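Local structure of phiAB6 tailspike (Unidentified phage, 5JS4) at residues F464-L469 with V495-W501; G450-V456 with D476-G482; I184-A190 with S202-T208; Y176-F180 with I192-N196. The protein probably recognises and fragments the exopolysaccharide of Acinetobacter baumannii, working as the trimeric, beta-helical tailspike of its phage. All blocks are in the same frame, centred on the assembly; numbering follows the deposited sequence.

From the N terminus, Tyr176-Phe180 opens contact 4 and Ile184-Ala190 opens contact 3. Ile192-Asn196 then closes contact 4 before Ser202-Thr208 closes contact 3, so the two loops cross, with 11 residues enclosed by each. They lie next to each other, joined where the Tyr186 ring packs on Phe180 and Ile192, and bind the loops of the N-terminal region to its small antiparallel sheet. Far along the chain, contacts 2 and 1 cross in the same manner: Gly450-Val456, Phe464-Leu469, Asp476-Gly482, Val495-Trp501. Contact 2 and contact 4 are about 59 Å apart at their nearest atoms. Contacts 1 and 2 join consecutive coils of the beta-helix on different faces, and Phe464, Cys466, Ile451 and Trp477 pack between them.

Contact 1: residues F464-L469 with V495-W501; sequences FWCENL and VKLLGGW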
# COMPACT_ATOMS: atom_id res chain seq x y z
N PHE A 464 5.77 9.22 3.66
CA PHE A 464 6.95 10.03 3.93
C PHE A 464 6.55 11.16 4.87
O PHE A 464 5.49 11.77 4.69
CB PHE A 464 7.52 10.63 2.64
CG PHE A 464 8.38 9.68 1.86
CD1 PHE A 464 7.81 8.60 1.20
CD2 PHE A 464 9.75 9.86 1.77
CE1 PHE A 464 8.59 7.72 0.47
CE2 PHE A 464 10.54 8.99 1.04
CZ PHE A 464 9.96 7.91 0.39
N TRP A 465 7.40 11.44 5.85
CA TRP A 465 7.23 12.58 6.74
C TRP A 465 8.44 13.48 6.54
O TRP A 465 9.54 13.13 6.95
CB TRP A 465 7.12 12.12 8.19
CG TRP A 465 6.75 13.23 9.13
CD1 TRP A 465 7.60 14.16 9.68
CD2 TRP A 465 5.45 13.54 9.63
NE1 TRP A 465 6.90 15.03 10.48
CE2 TRP A 465 5.58 14.67 10.47
CE3 TRP A 465 4.18 12.99 9.44
CZ2 TRP A 465 4.49 15.25 11.13
CZ3 TRP A 465 3.09 13.56 10.10
CH2 TRP A 465 3.26 14.68 10.93
N CYS A 466 8.22 14.62 5.90
CA CYS A 466 9.31 15.53 5.54
C CYS A 466 9.15 16.82 6.32
O CYS A 466 8.23 17.60 6.06
CB CYS A 466 9.29 15.80 4.04
SG CYS A 466 9.13 14.31 3.02
N GLU A 467 10.04 17.04 7.28
CA GLU A 467 9.92 18.16 8.21
C GLU A 467 11.24 18.92 8.35
O GLU A 467 12.19 18.44 8.97
CB GLU A 467 9.43 17.68 9.58
CG GLU A 467 9.19 18.80 10.58
CD GLU A 467 8.39 18.37 11.80
OE1 GLU A 467 8.17 17.15 11.98
OE2 GLU A 467 7.99 19.25 12.58
N ASN A 468 11.26 20.12 7.77
CA ASN A 468 12.36 21.09 7.88
C ASN A 468 13.60 20.72 7.07
O ASN A 468 13.86 19.55 6.77
CB ASN A 468 12.73 21.35 9.34
CG ASN A 468 11.56 21.86 10.16
OD1 ASN A 468 10.67 22.53 9.64
ND2 ASN A 468 11.55 21.53 11.45
N LEU A 469 14.35 21.76 6.72
CA LEU A 469 15.59 21.62 5.97
C LEU A 469 16.72 22.17 6.82
O LEU A 469 16.51 23.12 7.59
CB LEU A 469 15.49 22.37 4.64
CG LEU A 469 14.38 21.88 3.69
CD1 LEU A 469 14.05 22.93 2.65
CD2 LEU A 469 14.77 20.57 3.03
N VAL A 495 2.36 12.09 1.75
CA VAL A 495 3.66 12.73 1.94
C VAL A 495 3.44 14.03 2.71
O VAL A 495 2.91 15.00 2.17
CB VAL A 495 4.37 13.00 0.59
CG1 VAL A 495 5.69 13.72 0.81
CG2 VAL A 495 4.60 11.70 -0.16
N LYS A 496 3.84 14.02 3.97
CA LYS A 496 3.75 15.21 4.83
C LYS A 496 4.90 16.15 4.48
O LYS A 496 6.06 15.74 4.46
CB LYS A 496 3.83 14.80 6.30
CG LYS A 496 3.67 15.95 7.30
CD LYS A 496 2.23 16.42 7.40
CE LYS A 496 2.06 17.46 8.50
NZ LYS A 496 0.64 17.87 8.65
N LEU A 497 4.56 17.41 4.20
CA LEU A 497 5.53 18.43 3.81
C LEU A 497 5.48 19.60 4.79
O LEU A 497 4.45 20.27 4.92
CB LEU A 497 5.24 18.94 2.40
CG LEU A 497 5.20 17.88 1.29
CD1 LEU A 497 4.57 18.45 0.03
CD2 LEU A 497 6.59 17.34 0.99
N LEU A 498 6.60 19.83 5.49
CA LEU A 498 6.71 20.93 6.46
C LEU A 498 8.07 21.62 6.35
O LEU A 498 9.09 20.97 6.15
CB LEU A 498 6.53 20.39 7.88
CG LEU A 498 5.16 19.84 8.26
CD1 LEU A 498 5.24 19.07 9.58
CD2 LEU A 498 4.13 20.96 8.36
N GLY A 499 8.07 22.94 6.50
CA GLY A 499 9.31 23.70 6.63
C GLY A 499 10.17 23.83 5.39
O GLY A 499 11.38 24.03 5.51
N GLY A 500 9.57 23.72 4.21
CA GLY A 500 10.29 23.98 2.96
C GLY A 500 10.27 22.85 1.96
O GLY A 500 10.60 23.05 0.79
N TRP A 501 9.90 21.65 2.40
CA TRP A 501 9.81 20.52 1.48
C TRP A 501 8.69 20.74 0.47
O TRP A 501 7.63 21.26 0.81
CB TRP A 501 9.57 19.21 2.22
CG TRP A 501 10.74 18.77 3.04
CD1 TRP A 501 10.92 18.96 4.37
CD2 TRP A 501 11.89 18.05 2.58
NE1 TRP A 501 12.10 18.41 4.78
CE2 TRP A 501 12.72 17.84 3.70
CE3 TRP A 501 12.29 17.55 1.33
CZ2 TRP A 501 13.93 17.16 3.61
CZ3 TRP A 501 13.50 16.88 1.25
CH2 TRP A 501 14.31 16.69 2.38
O HOH W 1 13.33 24.35 7.43
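Leu498 O takes the backbone N-H of Asn468 at 2.8 Å, just past the last bridged pair, Glu467 with Leu498, and the nearly straight N-H...O angle of 175° marks a sound bond. Upstream, Lys496 N to Phe464 O, Cys466 N to Lys496 O and Leu498 N to Cys466 O alternate between the chains, as parallel pairing requires.

Trp465 and Lys496 run side by side on one face of the sheet. Lys496 turns at chi2 (75°), which runs its CG, CD and CE over the Trp465 ring. Lys496 CG sits 3.6 Å from the centroid of the six-membered ring of Trp465, almost on its normal, making a CH-pi contact. The indole is also fixed in rotation: Trp465 NE1 gives a straight, in-plane bond of 2.9 Å to Glu467 OE1, which is met from above the carboxylate plane. This face lies toward a neighbouring subunit, whose Thr412 and His458 pack on Trp465 and Lys496.

The indole of Trp501 is clasped from both sides. Cys466 CB lies 3.5 Å from the centroid of its five-membered ring, while Leu469 CD2 covers the opposite face, 3.7 Å from the six-membered centroid. Trp501 NE1 reaches Asn468 O at 2.9 Å with a bent angle of 136°, so the indole N-H is held as well, with the oxygen tilted from the ring plane. A water bridges Leu469 N and Gly499 O beyond the last strand pair. Stacked parallel strands of successive coils, with registered residues on the same face, are the signature of the parallel beta-helix of tailspikes and pectate lyase-like proteins.

Contact 2: residues G450-V456 with D476-G482; sequences GIKARTV and DWLEVTG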
# COMPACT_ATOMS: atom_id res chain seq x y z
N GLY A 450 16.18 15.01 -0.30
CA GLY A 450 15.46 13.75 -0.06
C GLY A 450 16.11 12.61 -0.80
O GLY A 450 17.29 12.32 -0.60
N ILE A 451 15.33 11.96 -1.66
CA ILE A 451 15.83 10.92 -2.55
C ILE A 451 16.10 11.54 -3.91
O ILE A 451 15.20 12.13 -4.51
CB ILE A 451 14.81 9.77 -2.70
CG1 ILE A 451 14.66 9.04 -1.36
CG2 ILE A 451 15.25 8.79 -3.78
CD1 ILE A 451 13.40 8.20 -1.26
N LYS A 452 17.33 11.40 -4.39
CA LYS A 452 17.73 11.91 -5.69
C LYS A 452 18.15 10.74 -6.58
O LYS A 452 18.86 9.84 -6.13
CB LYS A 452 18.88 12.91 -5.55
CG LYS A 452 19.30 13.58 -6.85
CD LYS A 452 20.46 14.53 -6.63
CE LYS A 452 20.89 15.18 -7.93
NZ LYS A 452 21.99 16.16 -7.72
N ALA A 453 17.71 10.77 -7.83
CA ALA A 453 18.06 9.75 -8.82
C ALA A 453 17.98 10.33 -10.22
O ALA A 453 17.32 11.34 -10.44
CB ALA A 453 17.13 8.55 -8.69
N ARG A 454 18.67 9.69 -11.17
CA ARG A 454 18.56 10.07 -12.58
C ARG A 454 17.23 9.60 -13.17
O ARG A 454 16.57 10.35 -13.90
CB ARG A 454 19.71 9.48 -13.39
CG ARG A 454 19.78 10.00 -14.81
CD ARG A 454 21.04 9.51 -15.51
NE ARG A 454 21.01 8.08 -15.76
CZ ARG A 454 22.01 7.38 -16.29
NH1 ARG A 454 23.14 7.98 -16.64
NH2 ARG A 454 21.88 6.07 -16.48
N THR A 455 16.87 8.36 -12.87
CA THR A 455 15.64 7.74 -13.36
C THR A 455 14.98 7.00 -12.21
O THR A 455 15.65 6.29 -11.46
CB THR A 455 15.94 6.71 -14.48
OG1 THR A 455 16.56 7.38 -15.58
CG2 THR A 455 14.68 6.00 -14.95
N VAL A 456 13.67 7.17 -12.10
CA VAL A 456 12.85 6.44 -11.14
C VAL A 456 11.68 5.84 -11.92
O VAL A 456 10.78 6.57 -12.35
CB VAL A 456 12.36 7.35 -10.00
CG1 VAL A 456 11.42 6.60 -9.07
CG2 VAL A 456 13.55 7.89 -9.22
N ASP A 476 12.56 19.29 -3.17
CA ASP A 476 11.59 18.23 -3.43
C ASP A 476 11.96 16.99 -2.62
O ASP A 476 13.13 16.66 -2.49
CB ASP A 476 11.55 17.86 -4.92
CG ASP A 476 10.82 18.88 -5.77
OD1 ASP A 476 9.79 19.43 -5.32
OD2 ASP A 476 11.26 19.11 -6.92
N TRP A 477 10.95 16.30 -2.08
CA TRP A 477 11.20 15.07 -1.34
C TRP A 477 11.78 13.98 -2.25
O TRP A 477 12.58 13.15 -1.81
CB TRP A 477 9.91 14.58 -0.65
CG TRP A 477 8.89 14.02 -1.59
CD1 TRP A 477 7.93 14.72 -2.26
CD2 TRP A 477 8.74 12.66 -1.98
NE1 TRP A 477 7.19 13.87 -3.04
CE2 TRP A 477 7.66 12.60 -2.89
CE3 TRP A 477 9.41 11.47 -1.64
CZ2 TRP A 477 7.24 11.40 -3.46
CZ3 TRP A 477 8.99 10.29 -2.22
CH2 TRP A 477 7.91 10.26 -3.12
N LEU A 478 11.36 14.00 -3.51
CA LEU A 478 11.87 13.11 -4.55
C LEU A 478 12.33 13.98 -5.72
O LEU A 478 11.55 14.77 -6.25
CB LEU A 478 10.79 12.13 -5.01
CG LEU A 478 11.16 11.16 -6.14
CD1 LEU A 478 12.24 10.18 -5.71
CD2 LEU A 478 9.92 10.40 -6.60
N GLU A 479 13.59 13.79 -6.10
CA GLU A 479 14.26 14.61 -7.09
C GLU A 479 14.76 13.68 -8.20
O GLU A 479 15.71 12.92 -7.99
CB GLU A 479 15.41 15.33 -6.39
CG GLU A 479 16.31 16.20 -7.24
CD GLU A 479 17.38 16.90 -6.41
OE1 GLU A 479 18.27 17.54 -7.01
OE2 GLU A 479 17.35 16.82 -5.16
N VAL A 480 14.11 13.72 -9.36
CA VAL A 480 14.50 12.89 -10.50
C VAL A 480 15.01 13.81 -11.60
O VAL A 480 14.27 14.67 -12.08
CB VAL A 480 13.32 12.03 -11.01
CG1 VAL A 480 13.79 11.04 -12.07
CG2 VAL A 480 12.66 11.29 -9.85
N THR A 481 16.26 13.62 -11.99
CA THR A 481 16.95 14.61 -12.83
C THR A 481 16.78 14.39 -14.34
O THR A 481 16.88 15.35 -15.12
CB THR A 481 18.46 14.66 -12.51
OG1 THR A 481 19.09 13.43 -12.87
CG2 THR A 481 18.69 14.94 -11.03
N GLY A 482 16.55 13.15 -14.76
CA GLY A 482 16.43 12.83 -16.19
C GLY A 482 15.12 13.30 -16.79
O GLY A 482 14.07 13.23 -16.15
O HOH W 2 15.87 16.45 -2.63
O HOH W 3 20.84 18.27 -5.70
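Lys452 lays its extended aliphatic chain obliquely across the carboxylate of Glu479, with Lys452 CE 3.6 Å from Glu479 OE1. The ammonium does not complete a salt bridge: Lys452 NZ stays 4.0 Å from Glu479 OE1, and a water accepting from NZ and donating to OE1 joins them instead. The other oxygen, Glu479 OE2, has three further partners: His426 NE2, Lys475 NZ (a salt bridge) and a second water that also links Gly450 N to Asp476 O. CG of Glu479 stands anti to the backbone N (chi1 177°), which carries the carboxylate out to where it crosses the lysine chain.

The backbones beneath are parallel strands on consecutive coils of the beta-helix, 4.8 Å apart at their axes. Ile451 N to Trp477 O, Glu479 N to Ile451 O, Ala453 N to Glu479 O and Thr481 N to Ala453 O bond alternately across the pair. The pairing runs on past the strands through Gly482 N, which bonds Arg454 O at 2.9 Å.

Opposite the charged face, Ile451 CG2 touches Leu478 CD1 at 3.8 Å. Val480, on the same face as Leu478, crosses Val456 of the next strand, 455-457, with Val480 CG2 3.6 Å from Val456 CG2. Phe461 of strand 460-469 packs on Val456 and Leu478. Val480 CG1 lies against Arg454 O, where the chain turns a corner between strands 451-453 and 455-457. The Arg454 side chain leads outward to a salt bridge with Asp433, while Arg454 CA rests 3.4 Å from Thr481 OG1.

Contact 3: residues I184-A190 with S202-T208; sequences IVYPKNA and STVVNNT
Tyr186 turns the edge of its ring to the backbone of Asn207, with Tyr186 CD2 3.4 Å from Asn207 O, near the ring plane. The two residues form a single antiparallel, hydrogen-bonded bridge: Tyr186 N to Asn207 O and Asn207 N to Tyr186 O. Beyond it comes a type II beta turn from Pro187 to Ala190. Asn189, third in the turn, takes the positive phi of 77° expected there.

The side chain of Asn207 leads away from Tyr186. Asn207 ND2 bonds Ser202 OG at 3.0 Å, the hydroxyl lying in the amide plane, while Asn207 OD1 is hydrogen-bonded to Ser209 OG. Facing the turn, Ser202 CB packs 3.4 Å from Pro187 O. Val185 and Thr208 run side by side, and the extended Lys188 passes over Thr203 so that its CE lies 3.7 Å from Thr203 O.

At the turn, Asn189 N meets Ser202 O at 2.7 Å, and Ser202 N returns to Ala190 O. Asn189 ND2 bonds Tyr179 OH of a neighbouring subunit, placing the turn at the trimer interface. Ser202 OG lies opposite its own N (chi1 -180°), which points it at Asn207 ND2 and at Val204 O, to which it donates at 2.8 Å.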
# COMPACT_ATOMS: atom_id res chain seq x y z
N ILE A 184 65.49 -36.87 34.94
CA ILE A 184 64.27 -37.56 35.37
C ILE A 184 63.50 -38.15 34.20
O ILE A 184 63.46 -37.56 33.11
CB ILE A 184 63.36 -36.58 36.15
CG1 ILE A 184 64.10 -35.99 37.36
CG2 ILE A 184 62.07 -37.27 36.61
CD1 ILE A 184 64.56 -36.99 38.40
N VAL A 185 62.90 -39.31 34.42
CA VAL A 185 61.99 -39.92 33.47
C VAL A 185 60.58 -39.71 33.99
O VAL A 185 60.22 -40.23 35.06
CB VAL A 185 62.27 -41.42 33.29
CG1 VAL A 185 61.36 -42.02 32.23
CG2 VAL A 185 63.73 -41.66 32.93
N TYR A 186 59.77 -38.95 33.26
CA TYR A 186 58.43 -38.60 33.71
C TYR A 186 57.42 -39.61 33.19
O TYR A 186 57.29 -39.79 31.98
CB TYR A 186 58.07 -37.19 33.24
CG TYR A 186 59.01 -36.15 33.79
CD1 TYR A 186 58.84 -35.64 35.07
CD2 TYR A 186 60.10 -35.71 33.04
CE1 TYR A 186 59.71 -34.70 35.59
CE2 TYR A 186 60.97 -34.76 33.55
CZ TYR A 186 60.77 -34.26 34.82
OH TYR A 186 61.65 -33.32 35.32
N PRO A 187 56.69 -40.28 34.11
CA PRO A 187 55.69 -41.23 33.67
C PRO A 187 54.46 -40.54 33.09
O PRO A 187 54.31 -39.32 33.22
CB PRO A 187 55.32 -41.98 34.95
CG PRO A 187 55.58 -41.00 36.04
CD PRO A 187 56.76 -40.19 35.58
N LYS A 188 53.60 -41.32 32.45
CA LYS A 188 52.35 -40.80 31.92
C LYS A 188 51.57 -40.17 33.08
O LYS A 188 51.54 -40.72 34.18
CB LYS A 188 51.53 -41.91 31.26
CG LYS A 188 50.30 -41.42 30.52
CD LYS A 188 49.66 -42.54 29.71
CE LYS A 188 48.43 -42.06 28.96
NZ LYS A 188 47.92 -43.11 28.03
N ASN A 189 50.98 -39.00 32.81
CA ASN A 189 50.19 -38.24 33.79
C ASN A 189 50.99 -37.47 34.85
O ASN A 189 50.40 -36.79 35.69
CB ASN A 189 49.15 -39.13 34.49
CG ASN A 189 48.23 -39.82 33.51
OD1 ASN A 189 47.77 -39.21 32.54
ND2 ASN A 189 47.93 -41.09 33.76
N ALA A 190 52.32 -37.55 34.80
CA ALA A 190 53.15 -36.76 35.71
C ALA A 190 52.96 -35.27 35.43
O ALA A 190 52.83 -34.86 34.27
CB ALA A 190 54.61 -37.14 35.57
N SER A 202 52.23 -34.93 31.44
CA SER A 202 52.75 -35.85 30.43
C SER A 202 51.63 -36.74 29.90
O SER A 202 50.86 -37.31 30.67
CB SER A 202 53.85 -36.73 31.01
OG SER A 202 54.33 -37.62 30.01
N THR A 203 51.55 -36.85 28.58
CA THR A 203 50.55 -37.68 27.92
C THR A 203 51.15 -38.99 27.41
O THR A 203 50.45 -39.80 26.79
CB THR A 203 49.89 -36.93 26.75
OG1 THR A 203 50.88 -36.57 25.78
CG2 THR A 203 49.19 -35.67 27.25
N VAL A 204 52.44 -39.21 27.67
CA VAL A 204 53.14 -40.41 27.22
C VAL A 204 53.99 -41.02 28.33
O VAL A 204 54.41 -40.33 29.26
CB VAL A 204 54.04 -40.12 25.99
CG1 VAL A 204 53.20 -39.66 24.81
CG2 VAL A 204 55.11 -39.09 26.32
N VAL A 205 54.24 -42.32 28.22
CA VAL A 205 55.14 -43.03 29.13
C VAL A 205 56.59 -42.66 28.81
O VAL A 205 56.88 -42.20 27.70
CB VAL A 205 54.98 -44.57 29.04
CG1 VAL A 205 53.54 -44.97 29.32
CG2 VAL A 205 55.44 -45.10 27.68
N ASN A 206 57.48 -42.85 29.77
CA ASN A 206 58.92 -42.64 29.57
C ASN A 206 59.25 -41.28 28.98
O ASN A 206 60.09 -41.18 28.08
CB ASN A 206 59.50 -43.74 28.67
CG ASN A 206 59.32 -45.13 29.24
OD1 ASN A 206 58.94 -46.06 28.52
ND2 ASN A 206 59.61 -45.30 30.53
N ASN A 207 58.61 -40.23 29.47
CA ASN A 207 58.79 -38.90 28.90
C ASN A 207 60.09 -38.26 29.38
O ASN A 207 60.28 -38.02 30.58
CB ASN A 207 57.59 -38.00 29.23
CG ASN A 207 57.49 -36.80 28.31
OD1 ASN A 207 58.48 -36.35 27.73
ND2 ASN A 207 56.29 -36.26 28.19
N THR A 208 61.00 -38.00 28.44
CA THR A 208 62.28 -37.36 28.74
C THR A 208 62.47 -36.07 27.93
O THR A 208 63.58 -35.56 27.84
CB THR A 208 63.45 -38.32 28.47
OG1 THR A 208 63.44 -38.71 27.09
CG2 THR A 208 63.34 -39.56 29.35
O HOH W 4 50.01 -42.58 25.83
O HOH W 5 47.98 -37.33 30.44

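Contact 4: residues Y176-F180 with I192-N196; sequences YLKYF and IMLDN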
# COMPACT_ATOMS: atom_id res chain seq x y z
N TYR A 176 54.07 -26.83 46.40
CA TYR A 176 54.19 -27.61 45.18
C TYR A 176 54.79 -26.77 44.06
O TYR A 176 54.24 -25.74 43.67
CB TYR A 176 52.84 -28.21 44.81
CG TYR A 176 52.33 -29.09 45.93
CD1 TYR A 176 53.04 -30.23 46.30
CD2 TYR A 176 51.19 -28.76 46.65
CE1 TYR A 176 52.61 -31.03 47.34
CE2 TYR A 176 50.75 -29.56 47.69
CZ TYR A 176 51.47 -30.69 48.03
OH TYR A 176 51.06 -31.50 49.07
N LEU A 177 55.95 -27.21 43.59
CA LEU A 177 56.69 -26.57 42.52
C LEU A 177 57.85 -27.47 42.12
O LEU A 177 58.74 -27.74 42.93
CB LEU A 177 57.23 -25.20 42.94
CG LEU A 177 58.06 -24.44 41.89
CD1 LEU A 177 57.24 -24.17 40.64
CD2 LEU A 177 58.59 -23.14 42.47
N LYS A 178 57.82 -27.96 40.88
CA LYS A 178 58.92 -28.73 40.32
C LYS A 178 59.10 -28.32 38.88
O LYS A 178 58.15 -28.37 38.10
CB LYS A 178 58.65 -30.23 40.41
CG LYS A 178 58.74 -30.82 41.80
CD LYS A 178 60.16 -30.85 42.33
CE LYS A 178 60.19 -31.16 43.82
NZ LYS A 178 61.58 -31.31 44.34
N TYR A 179 60.31 -27.89 38.54
CA TYR A 179 60.64 -27.56 37.16
C TYR A 179 61.23 -28.78 36.46
O TYR A 179 61.54 -29.79 37.11
CB TYR A 179 61.62 -26.39 37.11
CG TYR A 179 61.05 -25.09 37.63
CD1 TYR A 179 60.01 -24.44 36.96
CD2 TYR A 179 61.55 -24.49 38.79
CE1 TYR A 179 59.49 -23.25 37.43
CE2 TYR A 179 61.03 -23.30 39.26
CZ TYR A 179 60.00 -22.68 38.57
OH TYR A 179 59.48 -21.49 39.03
N PHE A 180 61.39 -28.69 35.15
CA PHE A 180 61.95 -29.79 34.37
C PHE A 180 63.38 -30.11 34.81
O PHE A 180 64.17 -29.21 35.09
CB PHE A 180 61.93 -29.47 32.87
CG PHE A 180 62.54 -30.55 32.02
CD1 PHE A 180 61.83 -31.70 31.73
CD2 PHE A 180 63.83 -30.41 31.52
CE1 PHE A 180 62.39 -32.70 30.94
CE2 PHE A 180 64.39 -31.40 30.73
CZ PHE A 180 63.67 -32.55 30.45
N ILE A 192 54.52 -31.35 36.10
CA ILE A 192 55.59 -30.43 36.50
C ILE A 192 55.24 -29.04 35.99
O ILE A 192 54.24 -28.86 35.29
CB ILE A 192 56.97 -30.85 35.96
CG1 ILE A 192 56.96 -30.98 34.43
CG2 ILE A 192 57.42 -32.15 36.60
CD1 ILE A 192 58.34 -31.07 33.81
N MET A 193 56.06 -28.06 36.35
CA MET A 193 55.87 -26.69 35.91
C MET A 193 56.86 -26.34 34.81
O MET A 193 58.04 -26.67 34.89
CB MET A 193 56.08 -25.71 37.07
CG MET A 193 54.94 -25.65 38.06
SD MET A 193 54.82 -27.12 39.10
CE MET A 193 53.66 -26.54 40.33
N LEU A 194 56.36 -25.65 33.78
CA LEU A 194 57.21 -24.94 32.84
C LEU A 194 57.95 -23.85 33.60
O LEU A 194 57.55 -23.47 34.70
CB LEU A 194 56.36 -24.30 31.73
CG LEU A 194 55.62 -25.26 30.81
CD1 LEU A 194 54.61 -24.52 29.95
CD2 LEU A 194 56.60 -26.03 29.94
N ASP A 195 59.02 -23.33 33.01
CA ASP A 195 59.81 -22.27 33.66
C ASP A 195 58.98 -21.02 33.97
O ASP A 195 59.30 -20.29 34.91
CB ASP A 195 61.03 -21.91 32.80
CG ASP A 195 62.07 -23.03 32.76
OD1 ASP A 195 62.01 -23.96 33.59
OD2 ASP A 195 62.97 -22.96 31.89
N ASN A 196 57.93 -20.78 33.19
CA ASN A 196 56.99 -19.68 33.46
C ASN A 196 55.96 -19.98 34.56
O ASN A 196 55.13 -19.12 34.88
CB ASN A 196 56.27 -19.25 32.17
CG ASN A 196 55.36 -20.33 31.60
OD1 ASN A 196 54.92 -21.23 32.30
ND2 ASN A 196 55.07 -20.23 30.30
O HOH W 6 60.53 -26.36 33.74
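Met193 N donates to Lys178 O at 2.7 Å, a nearly straight backbone bond (170°). A second, weak bond runs from Lys178 N to Met193 SD at 3.6 Å; the methionine chain bends at chi2 (72°), which brings the sulfur in line with the Lys178 N-H. One water ties Phe180 N to Met193 O and Asp195 OD1, stitching the two segments where direct bonding ceases.

Apolar contacts flank these bonds. The Leu177 and Met193 side chains cross obliquely, Leu177 CD1 3.8 Å from Met193 CG, and the methyl CE of Met193 rests 3.7 Å from Leu177 CA. Ile192 and Phe180 lie side by side, Ile192 CD1 meeting Phe180 CB at 4.0 Å near the edge of the ring.

The Tyr179 ring presents its edge to backbone oxygens: Leu194 O lies in its plane, 3.4 Å from Tyr179 CE1. Its hydroxyl goes on to Asn189 of a neighbouring subunit.

Between subunits, Tyr176 rings meet edge-to-face, and Tyr176 OH bonds Leu177 N of a neighbouring subunit. Met193 belongs to the outermost strand, within this chain, of a three-stranded antiparallel sheet. Tyr176-Phe180 crosses the end of that strand, 191-193, at a steep 69°, held chiefly by Met193 N to Lys178 O, in the N-terminal part of the tailspike trimer.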